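Local structure of thin, isoform D (Drosophila melanogaster, 6XG7) at residues C179-G184 and S205-I210; D157-R162 and L186-Y191; I201-N206 and R237-D242; N255-F260 and K281-V286; I107-Y112 and W143-D148. The protein probably serves as a ubiquitin ligase of muscle, and the part described here is its C-terminal NHL-repeat region, a six-bladed beta-propeller suited to binding other proteins. One frame throughout, in Å; residues are numbered along the deposited sequence. Where two conformers were deposited one is given.

The five contacts join parts of neighbouring propeller blades or the turns that cap a blade. Contacts 1 and 2 lie about 9 Å apart between centres and meet at Glu187 O, which accepts from Asn206 N. Contact 3 shares Ser205 and Asn206 with contact 1. Contacts 3 and 5 are equivalent junctions, each between the second strand of one blade and the innermost strand of the next, with centres about 13 Å apart. Contacts 3 and 4, about 10 Å apart, are tied by the Arg237-Glu284 salt bridge. Val241 of contact 3 and Thr147 of contact 5 each lie about 4 Å from bound tetraethylene glycol, probably from the crystallisation liquor.

Contact 1 (C179-G184 and S205-I210); sequences CGRGEG and SNNHRI
Asn207 reaches into the loop 179-184 and uses both ends of its amide there. Its ND2 donates to Gly180 O at 3.0 Å, close to the amide plane, and is held by Asp204 as well, while OD1 receives Arg181 NE at 2.8 Å in an almost straight bond (172°). The guanidinium stands nearly perpendicular to the amide, and NE comes from above the carbonyl plane. Beside this pair the buried Arg209 fills the tight side: NH2 donates to Gly182 O at 3.0 Å, NH1 bonds Arg181 O weakly, and Asp204 holds NE. His208 and Arg209 both face Asp204 in a G1 beta bulge, which closes the turn between the second and third strands of this NHL blade. Replacing Asn207 by an alanine would probably leave Gly180 O and Arg181 NE without these mates and Asp204 with one donor fewer, with Arg209 left to hold the loop. Glycine suits position 180, since a CB would be jammed against the preceding carbonyl. The solvent side is the exposed end of Arg181: beyond the firm point at NE, its NH2 bonds Asn206 O at 3.0 Å, with a more bent angle of 139°.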
# COMPACT_ATOMS: atom_id res chain seq x y z
N CYS A 179 14.36 -6.89 13.27
CA CYS A 179 14.13 -5.74 14.12
C CYS A 179 15.39 -4.89 14.25
O CYS A 179 16.50 -5.41 14.38
CB CYS A 179 13.72 -6.22 15.51
SG CYS A 179 15.02 -7.20 16.35
N GLY A 180 15.20 -3.58 14.26
CA GLY A 180 16.30 -2.66 14.51
C GLY A 180 16.22 -1.41 13.67
O GLY A 180 15.31 -1.28 12.84
N ARG A 181 17.14 -0.47 13.90
CA ARG A 181 17.27 0.75 13.11
C ARG A 181 18.52 0.73 12.25
O ARG A 181 18.79 1.72 11.56
CB ARG A 181 17.24 2.00 14.02
CG ARG A 181 17.09 3.37 13.27
CD ARG A 181 16.68 4.56 14.18
NE ARG A 181 15.24 4.62 14.46
CZ ARG A 181 14.64 5.61 15.12
NH1 ARG A 181 15.34 6.63 15.59
NH2 ARG A 181 13.33 5.57 15.32
N GLY A 182 19.27 -0.37 12.24
CA GLY A 182 20.43 -0.49 11.38
C GLY A 182 20.06 -0.74 9.93
O GLY A 182 18.90 -0.85 9.55
N GLU A 183 21.10 -0.83 9.10
CA GLU A 183 20.92 -1.15 7.69
C GLU A 183 20.23 -2.50 7.54
O GLU A 183 20.61 -3.48 8.19
CB GLU A 183 22.28 -1.16 6.98
N GLY A 184 19.21 -2.55 6.68
CA GLY A 184 18.47 -3.78 6.46
C GLY A 184 17.53 -4.18 7.58
O GLY A 184 16.88 -5.23 7.47
N SER A 205 8.15 2.23 9.12
CA SER A 205 7.40 3.32 9.74
C SER A 205 8.05 3.85 11.01
O SER A 205 8.21 5.06 11.17
CB SER A 205 5.96 2.87 10.00
OG SER A 205 5.40 2.40 8.79
N ASN A 206 8.42 2.97 11.94
CA ASN A 206 8.91 3.45 13.23
C ASN A 206 10.36 3.89 13.17
O ASN A 206 10.87 4.42 14.16
CB ASN A 206 8.69 2.42 14.34
CG ASN A 206 7.29 2.47 14.92
OD1 ASN A 206 6.39 3.10 14.37
ND2 ASN A 206 7.12 1.82 16.06
N ASN A 207 11.03 3.70 12.03
CA ASN A 207 12.32 4.32 11.78
C ASN A 207 12.22 5.56 10.88
O ASN A 207 13.25 6.11 10.49
CB ASN A 207 13.26 3.30 11.16
CG ASN A 207 13.66 2.21 12.14
OD1 ASN A 207 13.81 2.46 13.35
ND2 ASN A 207 13.83 1.01 11.62
N HIS A 208 11.01 6.00 10.55
CA HIS A 208 10.80 7.26 9.84
C HIS A 208 11.59 7.32 8.54
O HIS A 208 12.16 8.35 8.18
CB HIS A 208 11.11 8.45 10.75
CG HIS A 208 10.43 8.37 12.07
ND1 HIS A 208 9.06 8.42 12.20
CD2 HIS A 208 10.93 8.23 13.32
CE1 HIS A 208 8.74 8.30 13.47
NE2 HIS A 208 9.85 8.19 14.17
N ARG A 209 11.60 6.21 7.81
CA ARG A 209 12.40 6.14 6.60
C ARG A 209 11.78 5.13 5.64
O ARG A 209 10.96 4.29 6.02
CB ARG A 209 13.86 5.75 6.91
CG ARG A 209 14.00 4.32 7.44
CD ARG A 209 15.37 4.00 7.96
NE ARG A 209 15.42 2.62 8.42
CZ ARG A 209 16.49 2.05 8.95
NH1 ARG A 209 17.61 2.73 9.06
NH2 ARG A 209 16.43 0.81 9.36
N ILE A 210 12.17 5.25 4.38
CA ILE A 210 11.93 4.23 3.37
C ILE A 210 13.23 3.46 3.18
O ILE A 210 14.31 4.05 3.08
CB ILE A 210 11.43 4.85 2.06
CG1 ILE A 210 9.89 4.88 2.02
CG2 ILE A 210 11.83 4.01 0.87
CD1 ILE A 210 9.21 5.61 3.11

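Contact 2 (D157-R162 and L186-Y191); sequences DKENHR and LEHPHY
His161 ND1 accepts the hydrogen bond that crosses this contact, from His188 N at 3.1 Å; in the conformer described it is straight and lies in the imidazole plane. A histidine suits the place because its ring nitrogen can answer a backbone N-H. Lys158 packs through its methylenes. With CG anti to the backbone N (chi1 -179°), CG sits 3.3 Å from Pro189 O, which is buried without a hydrogen-bond partner, and CD makes a CH-pi contact over the His190 ring, 3.8 Å from the centroid. The chain then bends twice, and NZ forms a salt bridge with Glu159 OE2 at 2.9 Å. An alanine in place of Lys158 would probably uncover that ring face and leave Glu159 without its charged mate. Within the turn, the backbone of His161 and Arg162 opposite Asp157 forms a G1 beta bulge. Separately, Asp157 OD2 receives Asn160 ND2 at 2.9 Å and Arg162 NE at 2.8 Å from the same face of the carboxylate. Leu186 and Pro189 also touch Val202 on strand 199-204, and His190 ND1 is bonded to Ser205. The turn after strand 153-157 of one blade is thus seated against the innermost strand, 185-194, of the next.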
# COMPACT_ATOMS: atom_id res chain seq x y z
N ASP A 157 5.34 -8.12 6.78
CA ASP A 157 4.93 -8.97 7.90
C ASP A 157 5.27 -8.16 9.14
O ASP A 157 6.36 -8.27 9.71
CB ASP A 157 5.71 -10.27 7.80
CG ASP A 157 5.34 -11.27 8.86
OD1 ASP A 157 4.42 -10.99 9.65
OD2 ASP A 157 5.98 -12.34 8.87
N LYS A 158 4.32 -7.31 9.54
CA LYS A 158 4.65 -6.12 10.33
C LYS A 158 5.31 -6.47 11.65
O LYS A 158 6.38 -5.95 11.98
CB LYS A 158 3.38 -5.29 10.56
CG LYS A 158 3.64 -4.03 11.36
CD LYS A 158 2.41 -3.17 11.47
CE LYS A 158 1.42 -3.67 12.51
NZ LYS A 158 1.81 -3.34 13.92
N GLU A 159 4.68 -7.32 12.45
CA GLU A 159 5.22 -7.60 13.78
C GLU A 159 6.35 -8.62 13.76
O GLU A 159 6.96 -8.86 14.81
CB GLU A 159 4.11 -7.97 14.77
CG GLU A 159 3.30 -6.77 15.21
CD GLU A 159 4.16 -5.67 15.76
OE1 GLU A 159 4.95 -5.95 16.70
OE2 GLU A 159 4.09 -4.54 15.22
N ASN A 160 6.66 -9.21 12.61
CA ASN A 160 7.89 -9.98 12.47
C ASN A 160 9.01 -9.16 11.85
O ASN A 160 10.09 -9.70 11.58
CB ASN A 160 7.64 -11.25 11.66
CG ASN A 160 6.79 -12.26 12.41
OD1 ASN A 160 6.79 -12.32 13.64
ND2 ASN A 160 6.06 -13.07 11.66
N HIS A 161 8.79 -7.86 11.61
CA HIS A 161 9.81 -6.92 11.15
C HIS A 161 10.53 -7.44 9.90
O HIS A 161 11.75 -7.35 9.76
CB HIS A 161 10.76 -6.54 12.28
CG HIS A 161 10.03 -6.09 13.51
ND1 HIS A 161 9.27 -4.93 13.55
CD2 HIS A 161 9.90 -6.66 14.73
CE1 HIS A 161 8.73 -4.80 14.74
NE2 HIS A 161 9.09 -5.83 15.48
N ARG A 162 9.74 -7.93 8.95
CA ARG A 162 10.33 -8.54 7.77
C ARG A 162 9.40 -8.44 6.58
O ARG A 162 8.19 -8.20 6.71
CB ARG A 162 10.67 -10.01 8.03
CG ARG A 162 9.45 -10.90 8.23
CD ARG A 162 9.84 -12.26 8.74
NE ARG A 162 8.70 -13.14 8.90
CZ ARG A 162 8.82 -14.39 9.35
NH1 ARG A 162 10.02 -14.86 9.64
NH2 ARG A 162 7.77 -15.17 9.47
N LEU A 186 14.20 -3.30 10.22
CA LEU A 186 12.89 -2.68 10.08
C LEU A 186 12.19 -2.64 11.43
O LEU A 186 12.37 -3.53 12.26
CB LEU A 186 12.02 -3.50 9.11
CG LEU A 186 12.55 -3.68 7.68
CD1 LEU A 186 11.76 -4.78 6.95
CD2 LEU A 186 12.46 -2.35 6.94
N GLU A 187 11.40 -1.59 11.64
CA GLU A 187 10.58 -1.44 12.85
C GLU A 187 9.16 -1.13 12.42
O GLU A 187 8.88 -0.01 11.97
CB GLU A 187 11.13 -0.35 13.76
CG GLU A 187 12.37 -0.74 14.51
CD GLU A 187 12.09 -1.76 15.59
OE1 GLU A 187 10.91 -1.94 16.00
OE2 GLU A 187 13.05 -2.40 16.04
N HIS A 188 8.28 -2.12 12.54
CA HIS A 188 6.87 -1.93 12.21
C HIS A 188 6.70 -1.50 10.75
O HIS A 188 6.02 -0.49 10.50
CB HIS A 188 6.21 -0.86 13.08
CG HIS A 188 6.10 -1.22 14.54
ND1 HIS A 188 4.93 -1.05 15.25
CD2 HIS A 188 7.01 -1.70 15.41
CE1 HIS A 188 5.13 -1.43 16.50
NE2 HIS A 188 6.38 -1.83 16.63
N PRO A 189 7.26 -2.21 9.78
CA PRO A 189 7.04 -1.85 8.39
C PRO A 189 5.58 -2.07 8.03
O PRO A 189 4.97 -3.05 8.45
CB PRO A 189 7.95 -2.82 7.63
CG PRO A 189 7.94 -4.06 8.52
CD PRO A 189 7.97 -3.50 9.92
N HIS A 190 5.02 -1.13 7.27
CA HIS A 190 3.61 -1.19 6.90
C HIS A 190 3.36 -1.47 5.43
O HIS A 190 2.63 -2.40 5.11
CB HIS A 190 2.87 0.10 7.32
CG HIS A 190 2.56 0.18 8.78
ND1 HIS A 190 3.51 0.47 9.72
CD2 HIS A 190 1.41 -0.01 9.46
CE1 HIS A 190 2.96 0.48 10.92
NE2 HIS A 190 1.68 0.19 10.79
N TYR A 191 3.89 -0.66 4.52
CA TYR A 191 3.55 -0.78 3.11
C TYR A 191 4.78 -1.02 2.25
O TYR A 191 5.93 -0.87 2.70
CB TYR A 191 2.74 0.44 2.65
CG TYR A 191 1.36 0.53 3.25
CD1 TYR A 191 0.28 -0.11 2.66
CD2 TYR A 191 1.11 1.28 4.41
CE1 TYR A 191 -0.99 -0.02 3.20
CE2 TYR A 191 -0.17 1.37 4.95
CZ TYR A 191 -1.22 0.72 4.34
OH TYR A 191 -2.50 0.79 4.84

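Contact 3 (I201-N206 and R237-D242); sequences IVSDSN and RGVAVD
Neighbouring blades of the propeller meet here, Ser203 and Ile201 of one blade's second strand packing against Arg237, Val239 and Val241 at the innermost strand of the next. The two strands run nearly antiparallel, at 161°, but their axes stay 7.6 Å apart and no backbone hydrogen bond joins them: the contact is between sheet faces. Its polar point is Ser203, whose OG donates to Arg237 O at 2.7 Å, the donor tilted 20° from the carbonyl plane. In the conformer described OG sits between the backbone N and the carbonyl carbon (chi1 60°), which aims it at the neighbouring blade; it also bonds Tyr191 N of its own sheet. A serine suits this place because its short side chain puts a hydroxyl within bonding distance of the carbonyl. Towards the other end Ile201 crosses Val241 at a slant, CD1 lying 3.9 Å from Val241 CB, and Val239 CG2 rests 3.8 Å from Ile201 O. Arg237 takes part chiefly through its carbonyl; its guanidinium forms a salt bridge with Glu284. The short hydrogen bond gives the buried carbonyl of Arg237 a partner across a largely apolar junction and is likely to favour this register, while hydrocarbon packing supplies much of the contact area.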
# COMPACT_ATOMS: atom_id res chain seq x y z
N ILE A 201 10.62 -1.52 -2.18
CA ILE A 201 10.56 -0.25 -1.48
C ILE A 201 9.64 -0.44 -0.29
O ILE A 201 8.46 -0.75 -0.46
CB ILE A 201 10.04 0.85 -2.42
CG1 ILE A 201 10.94 0.98 -3.66
CG2 ILE A 201 9.89 2.16 -1.67
CD1 ILE A 201 10.18 1.50 -4.87
N VAL A 202 10.17 -0.27 0.92
CA VAL A 202 9.45 -0.59 2.15
C VAL A 202 9.34 0.65 3.02
O VAL A 202 10.35 1.32 3.29
CB VAL A 202 10.17 -1.71 2.92
CG1 VAL A 202 9.42 -2.03 4.23
CG2 VAL A 202 10.34 -2.95 2.04
N SER A 203 8.13 0.96 3.48
CA SER A 203 7.96 2.05 4.45
C SER A 203 8.26 1.49 5.83
O SER A 203 7.52 0.66 6.37
CB SER A 203 6.60 2.72 4.40
OG SER A 203 5.55 1.82 4.67
N ASP A 204 9.37 1.93 6.40
CA ASP A 204 9.90 1.44 7.66
C ASP A 204 9.42 2.40 8.74
O ASP A 204 10.14 3.28 9.20
CB ASP A 204 11.42 1.37 7.55
CG ASP A 204 12.07 0.74 8.76
OD1 ASP A 204 11.34 0.21 9.61
OD2 ASP A 204 13.33 0.80 8.85
N SER A 205 8.15 2.23 9.12
CA SER A 205 7.40 3.32 9.74
C SER A 205 8.05 3.85 11.01
O SER A 205 8.21 5.06 11.17
CB SER A 205 5.96 2.87 10.00
OG SER A 205 5.40 2.40 8.79
N ASN A 206 8.42 2.97 11.94
CA ASN A 206 8.91 3.45 13.23
C ASN A 206 10.36 3.89 13.17
O ASN A 206 10.87 4.42 14.16
CB ASN A 206 8.69 2.42 14.34
CG ASN A 206 7.29 2.47 14.92
OD1 ASN A 206 6.39 3.10 14.37
ND2 ASN A 206 7.12 1.82 16.06
N ARG A 237 3.56 5.72 5.87
CA ARG A 237 2.67 4.58 5.65
C ARG A 237 2.71 4.17 4.18
O ARG A 237 3.69 3.56 3.75
CB ARG A 237 1.25 4.90 6.18
CG ARG A 237 1.20 5.02 7.69
CD ARG A 237 0.47 3.85 8.29
NE ARG A 237 0.76 3.74 9.71
CZ ARG A 237 -0.02 3.14 10.59
NH1 ARG A 237 -1.18 2.59 10.22
NH2 ARG A 237 0.36 3.10 11.86
N GLY A 238 1.68 4.48 3.41
CA GLY A 238 1.63 3.99 2.04
C GLY A 238 2.84 4.39 1.21
O GLY A 238 3.39 5.48 1.36
N VAL A 239 3.24 3.48 0.34
CA VAL A 239 4.26 3.76 -0.66
C VAL A 239 3.80 3.21 -2.01
O VAL A 239 3.12 2.18 -2.08
CB VAL A 239 5.66 3.21 -0.32
CG1 VAL A 239 6.26 3.92 0.85
CG2 VAL A 239 5.64 1.71 -0.09
N ALA A 240 4.18 3.90 -3.07
CA ALA A 240 3.90 3.44 -4.42
C ALA A 240 5.04 3.87 -5.32
O ALA A 240 5.83 4.75 -4.98
CB ALA A 240 2.59 4.03 -4.96
N VAL A 241 5.13 3.22 -6.47
CA VAL A 241 6.16 3.53 -7.46
C VAL A 241 5.50 3.53 -8.83
O VAL A 241 4.64 2.69 -9.12
CB VAL A 241 7.32 2.51 -7.36
CG1 VAL A 241 6.88 1.10 -7.76
CG2 VAL A 241 8.52 2.97 -8.16
N ASP A 242 5.89 4.48 -9.70
CA ASP A 242 5.38 4.52 -11.06
C ASP A 242 6.31 3.73 -11.99
O ASP A 242 7.29 3.13 -11.56
CB ASP A 242 5.07 5.94 -11.53
CG ASP A 242 6.27 6.71 -12.01
OD1 ASP A 242 7.41 6.20 -12.03
OD2 ASP A 242 6.06 7.88 -12.39

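Contact 4 (N255-F260 and K281-V286); sequences NRIQIF and KGLEGV
Packing contacts come first, and they centre on Leu283 CD1. This methyl meets Ile257 CD1 at 3.8 Å, the two side chains crossing at a slant. It also makes van der Waals contact with a carbonyl, coming within 3.3 Å of Arg256 O, so the backbone of strand 256-260 forms part of its seat. Leu283 has CG anti to its carbonyl carbon (chi1 -68°), which carries CD1 over to the third strand of the preceding blade. Leucine and isoleucine fit well in this buried place: both also touch Val296 and Ala250, so the pair belongs to the hydrophobic layer between the two blades.

The polar link is indirect. No direct hydrogen bond joins the segments; instead a single water gives a hydrogen to Asn255 OD1 at 2.8 Å and takes one from Leu283 N at 2.9 Å. Lys281 O stands 3.5 Å from Asn255 OD1, and as both atoms are acceptors the pair is not a bond. What places Asn255 for this link is the turn it sits in: it lies in the left-handed region (phi 54°), a conformation that asparagine tolerates better than most residues, and with Arg256 it faces Asp251 in a G1 beta bulge. Arg256 turns from the contact: its NE bridges to Asp251 and its NH2 bonds Gln232 O and Asp229 O.

The chemistry divides the work. Direct packing of methyl groups buries the deeper part, while the water satisfies a main-chain N-H and an amide oxygen that do not meet directly, leaving the two blades joined here, on the polar side, through a water.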
# COMPACT_ATOMS: atom_id res chain seq x y z
N ASN A 255 1.06 14.50 7.66
CA ASN A 255 -0.19 14.77 6.95
C ASN A 255 0.05 15.30 5.54
O ASN A 255 -0.53 16.30 5.11
CB ASN A 255 -1.08 15.69 7.78
CG ASN A 255 -1.40 15.09 9.13
OD1 ASN A 255 -2.16 14.12 9.22
ND2 ASN A 255 -0.79 15.61 10.17
N ARG A 256 0.91 14.59 4.80
CA ARG A 256 1.29 15.04 3.47
C ARG A 256 1.76 13.86 2.63
O ARG A 256 2.13 12.80 3.14
CB ARG A 256 2.40 16.08 3.54
CG ARG A 256 3.72 15.55 4.05
CD ARG A 256 4.73 16.64 4.30
NE ARG A 256 5.97 16.08 4.85
CZ ARG A 256 7.06 16.79 5.08
NH1 ARG A 256 7.07 18.09 4.78
NH2 ARG A 256 8.13 16.21 5.58
N ILE A 257 1.71 14.06 1.31
CA ILE A 257 2.29 13.15 0.33
C ILE A 257 3.61 13.75 -0.11
O ILE A 257 3.70 14.96 -0.35
CB ILE A 257 1.36 12.98 -0.88
CG1 ILE A 257 0.02 12.37 -0.46
CG2 ILE A 257 2.03 12.19 -1.98
CD1 ILE A 257 0.10 11.10 0.29
N GLN A 258 4.64 12.92 -0.22
CA GLN A 258 5.92 13.33 -0.80
C GLN A 258 6.22 12.47 -2.02
O GLN A 258 5.92 11.27 -2.04
CB GLN A 258 7.05 13.23 0.22
CG GLN A 258 6.90 14.16 1.39
CD GLN A 258 8.18 14.27 2.16
OE1 GLN A 258 9.18 14.74 1.64
NE2 GLN A 258 8.16 13.83 3.41
N ILE A 259 6.81 13.10 -3.03
CA ILE A 259 7.20 12.45 -4.28
C ILE A 259 8.70 12.58 -4.41
O ILE A 259 9.25 13.67 -4.17
CB ILE A 259 6.51 13.10 -5.49
CG1 ILE A 259 5.00 13.22 -5.25
CG2 ILE A 259 6.82 12.30 -6.77
CD1 ILE A 259 4.26 13.95 -6.39
N PHE A 260 9.35 11.50 -4.83
CA PHE A 260 10.80 11.44 -5.01
C PHE A 260 11.11 11.01 -6.43
O PHE A 260 10.38 10.19 -7.01
CB PHE A 260 11.42 10.44 -4.02
CG PHE A 260 11.21 10.84 -2.60
CD1 PHE A 260 10.02 10.53 -1.95
CD2 PHE A 260 12.16 11.60 -1.94
CE1 PHE A 260 9.80 10.94 -0.66
CE2 PHE A 260 11.94 12.03 -0.65
CZ PHE A 260 10.75 11.71 -0.01
N LYS A 281 -6.01 13.64 7.47
CA LYS A 281 -5.88 13.42 8.91
C LYS A 281 -5.23 12.11 9.32
O LYS A 281 -4.72 12.03 10.45
CB LYS A 281 -7.23 13.55 9.62
CG LYS A 281 -7.66 15.00 9.81
CD LYS A 281 -8.85 15.15 10.71
CE LYS A 281 -9.19 16.61 10.89
NZ LYS A 281 -10.35 16.79 11.80
N GLY A 282 -5.28 11.08 8.51
CA GLY A 282 -4.62 9.84 8.87
C GLY A 282 -4.35 8.97 7.66
O GLY A 282 -5.11 8.07 7.34
N LEU A 283 -3.24 9.25 6.97
CA LEU A 283 -2.96 8.60 5.70
C LEU A 283 -2.61 7.12 5.87
O LEU A 283 -1.91 6.73 6.80
CB LEU A 283 -1.78 9.28 5.03
CG LEU A 283 -2.02 10.70 4.54
CD1 LEU A 283 -0.75 11.31 3.95
CD2 LEU A 283 -3.16 10.74 3.53
N GLU A 284 -3.08 6.32 4.91
CA GLU A 284 -2.75 4.90 4.83
C GLU A 284 -2.16 4.62 3.45
O GLU A 284 -1.06 5.08 3.15
CB GLU A 284 -4.00 4.07 5.15
CG GLU A 284 -4.39 4.12 6.62
CD GLU A 284 -3.54 3.22 7.50
OE1 GLU A 284 -2.61 2.54 7.01
OE2 GLU A 284 -3.81 3.17 8.72
N GLY A 285 -2.87 3.87 2.61
CA GLY A 285 -2.33 3.48 1.32
C GLY A 285 -2.24 4.63 0.32
O GLY A 285 -2.93 5.65 0.42
N VAL A 286 -1.39 4.42 -0.68
CA VAL A 286 -1.23 5.34 -1.80
C VAL A 286 -1.05 4.49 -3.05
O VAL A 286 -0.55 3.36 -2.98
CB VAL A 286 -0.05 6.33 -1.57
CG1 VAL A 286 1.25 5.60 -1.55
CG2 VAL A 286 -0.04 7.45 -2.60
O HOH W 1 -1.89 11.68 7.86

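Contact 5 (I107-Y112 and W143-D148); sequences IIADRY and WGVTTD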
# COMPACT_ATOMS: atom_id res chain seq x y z
N ILE A 107 -4.94 -9.52 -4.51
CA ILE A 107 -4.12 -10.07 -3.44
C ILE A 107 -4.40 -9.25 -2.20
O ILE A 107 -4.17 -8.04 -2.19
CB ILE A 107 -2.62 -10.00 -3.78
CG1 ILE A 107 -2.33 -10.36 -5.25
CG2 ILE A 107 -1.81 -10.80 -2.78
CD1 ILE A 107 -2.73 -11.72 -5.65
N ILE A 108 -4.88 -9.90 -1.13
CA ILE A 108 -5.33 -9.22 0.08
C ILE A 108 -4.52 -9.69 1.27
O ILE A 108 -4.39 -10.90 1.51
CB ILE A 108 -6.83 -9.47 0.34
CG1 ILE A 108 -7.72 -8.63 -0.57
CG2 ILE A 108 -7.19 -9.10 1.79
CD1 ILE A 108 -7.79 -9.10 -1.92
N ALA A 109 -4.01 -8.73 2.04
CA ALA A 109 -3.39 -9.03 3.33
C ALA A 109 -4.49 -9.00 4.39
O ALA A 109 -5.00 -7.93 4.76
CB ALA A 109 -2.28 -8.03 3.64
N ASP A 110 -4.85 -10.18 4.87
CA ASP A 110 -5.99 -10.37 5.76
C ASP A 110 -5.49 -10.30 7.19
O ASP A 110 -5.29 -11.30 7.87
CB ASP A 110 -6.65 -11.70 5.42
CG ASP A 110 -7.98 -11.89 6.08
OD1 ASP A 110 -8.46 -10.95 6.76
OD2 ASP A 110 -8.55 -13.00 5.93
N ARG A 111 -5.30 -9.06 7.66
CA ARG A 111 -4.52 -8.71 8.84
C ARG A 111 -4.78 -9.62 10.04
O ARG A 111 -3.86 -10.26 10.56
CB ARG A 111 -4.79 -7.25 9.19
CG ARG A 111 -4.08 -6.73 10.42
CD ARG A 111 -4.59 -5.32 10.75
NE ARG A 111 -4.16 -4.83 12.06
CZ ARG A 111 -4.72 -3.81 12.70
NH1 ARG A 111 -5.74 -3.16 12.17
NH2 ARG A 111 -4.25 -3.43 13.89
N TYR A 112 -6.03 -9.64 10.54
CA TYR A 112 -6.32 -10.34 11.80
C TYR A 112 -6.53 -11.84 11.62
O TYR A 112 -6.65 -12.56 12.61
CB TYR A 112 -7.51 -9.71 12.52
CG TYR A 112 -7.24 -8.41 13.26
CD1 TYR A 112 -6.02 -8.12 13.88
CD2 TYR A 112 -8.26 -7.48 13.38
CE1 TYR A 112 -5.83 -6.91 14.58
CE2 TYR A 112 -8.09 -6.30 14.07
CZ TYR A 112 -6.88 -6.02 14.66
OH TYR A 112 -6.77 -4.83 15.33
N TRP A 143 0.48 -6.76 6.45
CA TRP A 143 -0.05 -5.42 6.24
C TRP A 143 -0.00 -5.08 4.75
O TRP A 143 -0.91 -5.44 4.00
CB TRP A 143 0.66 -4.40 7.13
CG TRP A 143 -0.17 -3.16 7.36
CD1 TRP A 143 -0.42 -2.16 6.45
CD2 TRP A 143 -0.89 -2.81 8.54
NE1 TRP A 143 -1.24 -1.22 7.00
CE2 TRP A 143 -1.54 -1.58 8.28
CE3 TRP A 143 -1.04 -3.40 9.79
CZ2 TRP A 143 -2.34 -0.94 9.22
CZ3 TRP A 143 -1.84 -2.75 10.74
CH2 TRP A 143 -2.46 -1.53 10.45
N GLY A 144 1.05 -4.43 4.28
CA GLY A 144 1.15 -4.15 2.86
C GLY A 144 1.45 -5.40 2.05
O GLY A 144 2.12 -6.34 2.51
N VAL A 145 0.97 -5.40 0.81
CA VAL A 145 1.22 -6.48 -0.14
C VAL A 145 1.36 -5.87 -1.53
O VAL A 145 0.69 -4.90 -1.88
CB VAL A 145 0.12 -7.56 -0.05
CG1 VAL A 145 -1.24 -7.01 -0.43
CG2 VAL A 145 0.50 -8.77 -0.88
N THR A 146 2.27 -6.42 -2.32
CA THR A 146 2.43 -6.01 -3.70
C THR A 146 2.93 -7.19 -4.52
O THR A 146 3.25 -8.26 -3.98
CB THR A 146 3.36 -4.78 -3.81
OG1 THR A 146 3.22 -4.19 -5.11
CG2 THR A 146 4.81 -5.18 -3.56
N THR A 147 3.00 -6.99 -5.83
CA THR A 147 3.44 -8.03 -6.75
C THR A 147 4.40 -7.45 -7.78
O THR A 147 4.42 -6.24 -8.03
CB THR A 147 2.27 -8.73 -7.48
OG1 THR A 147 1.70 -7.85 -8.47
CG2 THR A 147 1.21 -9.19 -6.49
N ASP A 148 5.19 -8.33 -8.38
CA ASP A 148 6.10 -7.93 -9.45
C ASP A 148 5.61 -8.43 -10.81
O ASP A 148 4.55 -9.05 -10.93
CB ASP A 148 7.54 -8.34 -9.13
CG ASP A 148 7.77 -9.85 -9.17
OD1 ASP A 148 6.93 -10.59 -9.71
OD2 ASP A 148 8.83 -10.29 -8.68
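Arg111 runs alongside the indole of Trp143, and its NE comes within 3.4 Å of Trp143 CZ3. That ring carbon sits over one face of the guanidinium, but the two planes are inclined by 48°, so the groups lean together without stacking flat. The extended chain of Arg111, with CG anti to the backbone N (chi1 178°), is what carries the guanidinium along the six-membered ring of the indole. Tyr112 OH lies 3.1 Å above the other face of the Arg111 guanidinium, off-centre. Further along the strands, Ile107 CG2 meets Val145 CG2 at 3.6 Å, the side chains roughly perpendicular to each other, and Ile107 CG1 touches Thr147 CG2 at 3.9 Å. Between these, Ala109 CB lies 3.0 Å from Trp143 O; alanine probably suits the place because it adds no further atom where CB already presses on that oxygen.

One step out, Trp143 is held by edge-to-face packing with His190 and Tyr191 of the next blade. Ile107 bridges the junction, touching Ile116 of its own blade and Ile153 of the next, where Val145 rests too. Asp110, the centre of an inverse gamma turn, forms a salt bridge with Arg115 at the end of strand 106-110.

The strands run at 161° to each other with axes 6.7 Å apart, the face-to-face meeting of a second strand and the next blade's innermost strand in a beta-propeller. With no hydrogen bond between the segments, the junction depends on close shape matching: methyl groups interlock in the buried part, and on the more open side the chain and guanidinium of Arg111 lie along the six-membered ring of the buried Trp143.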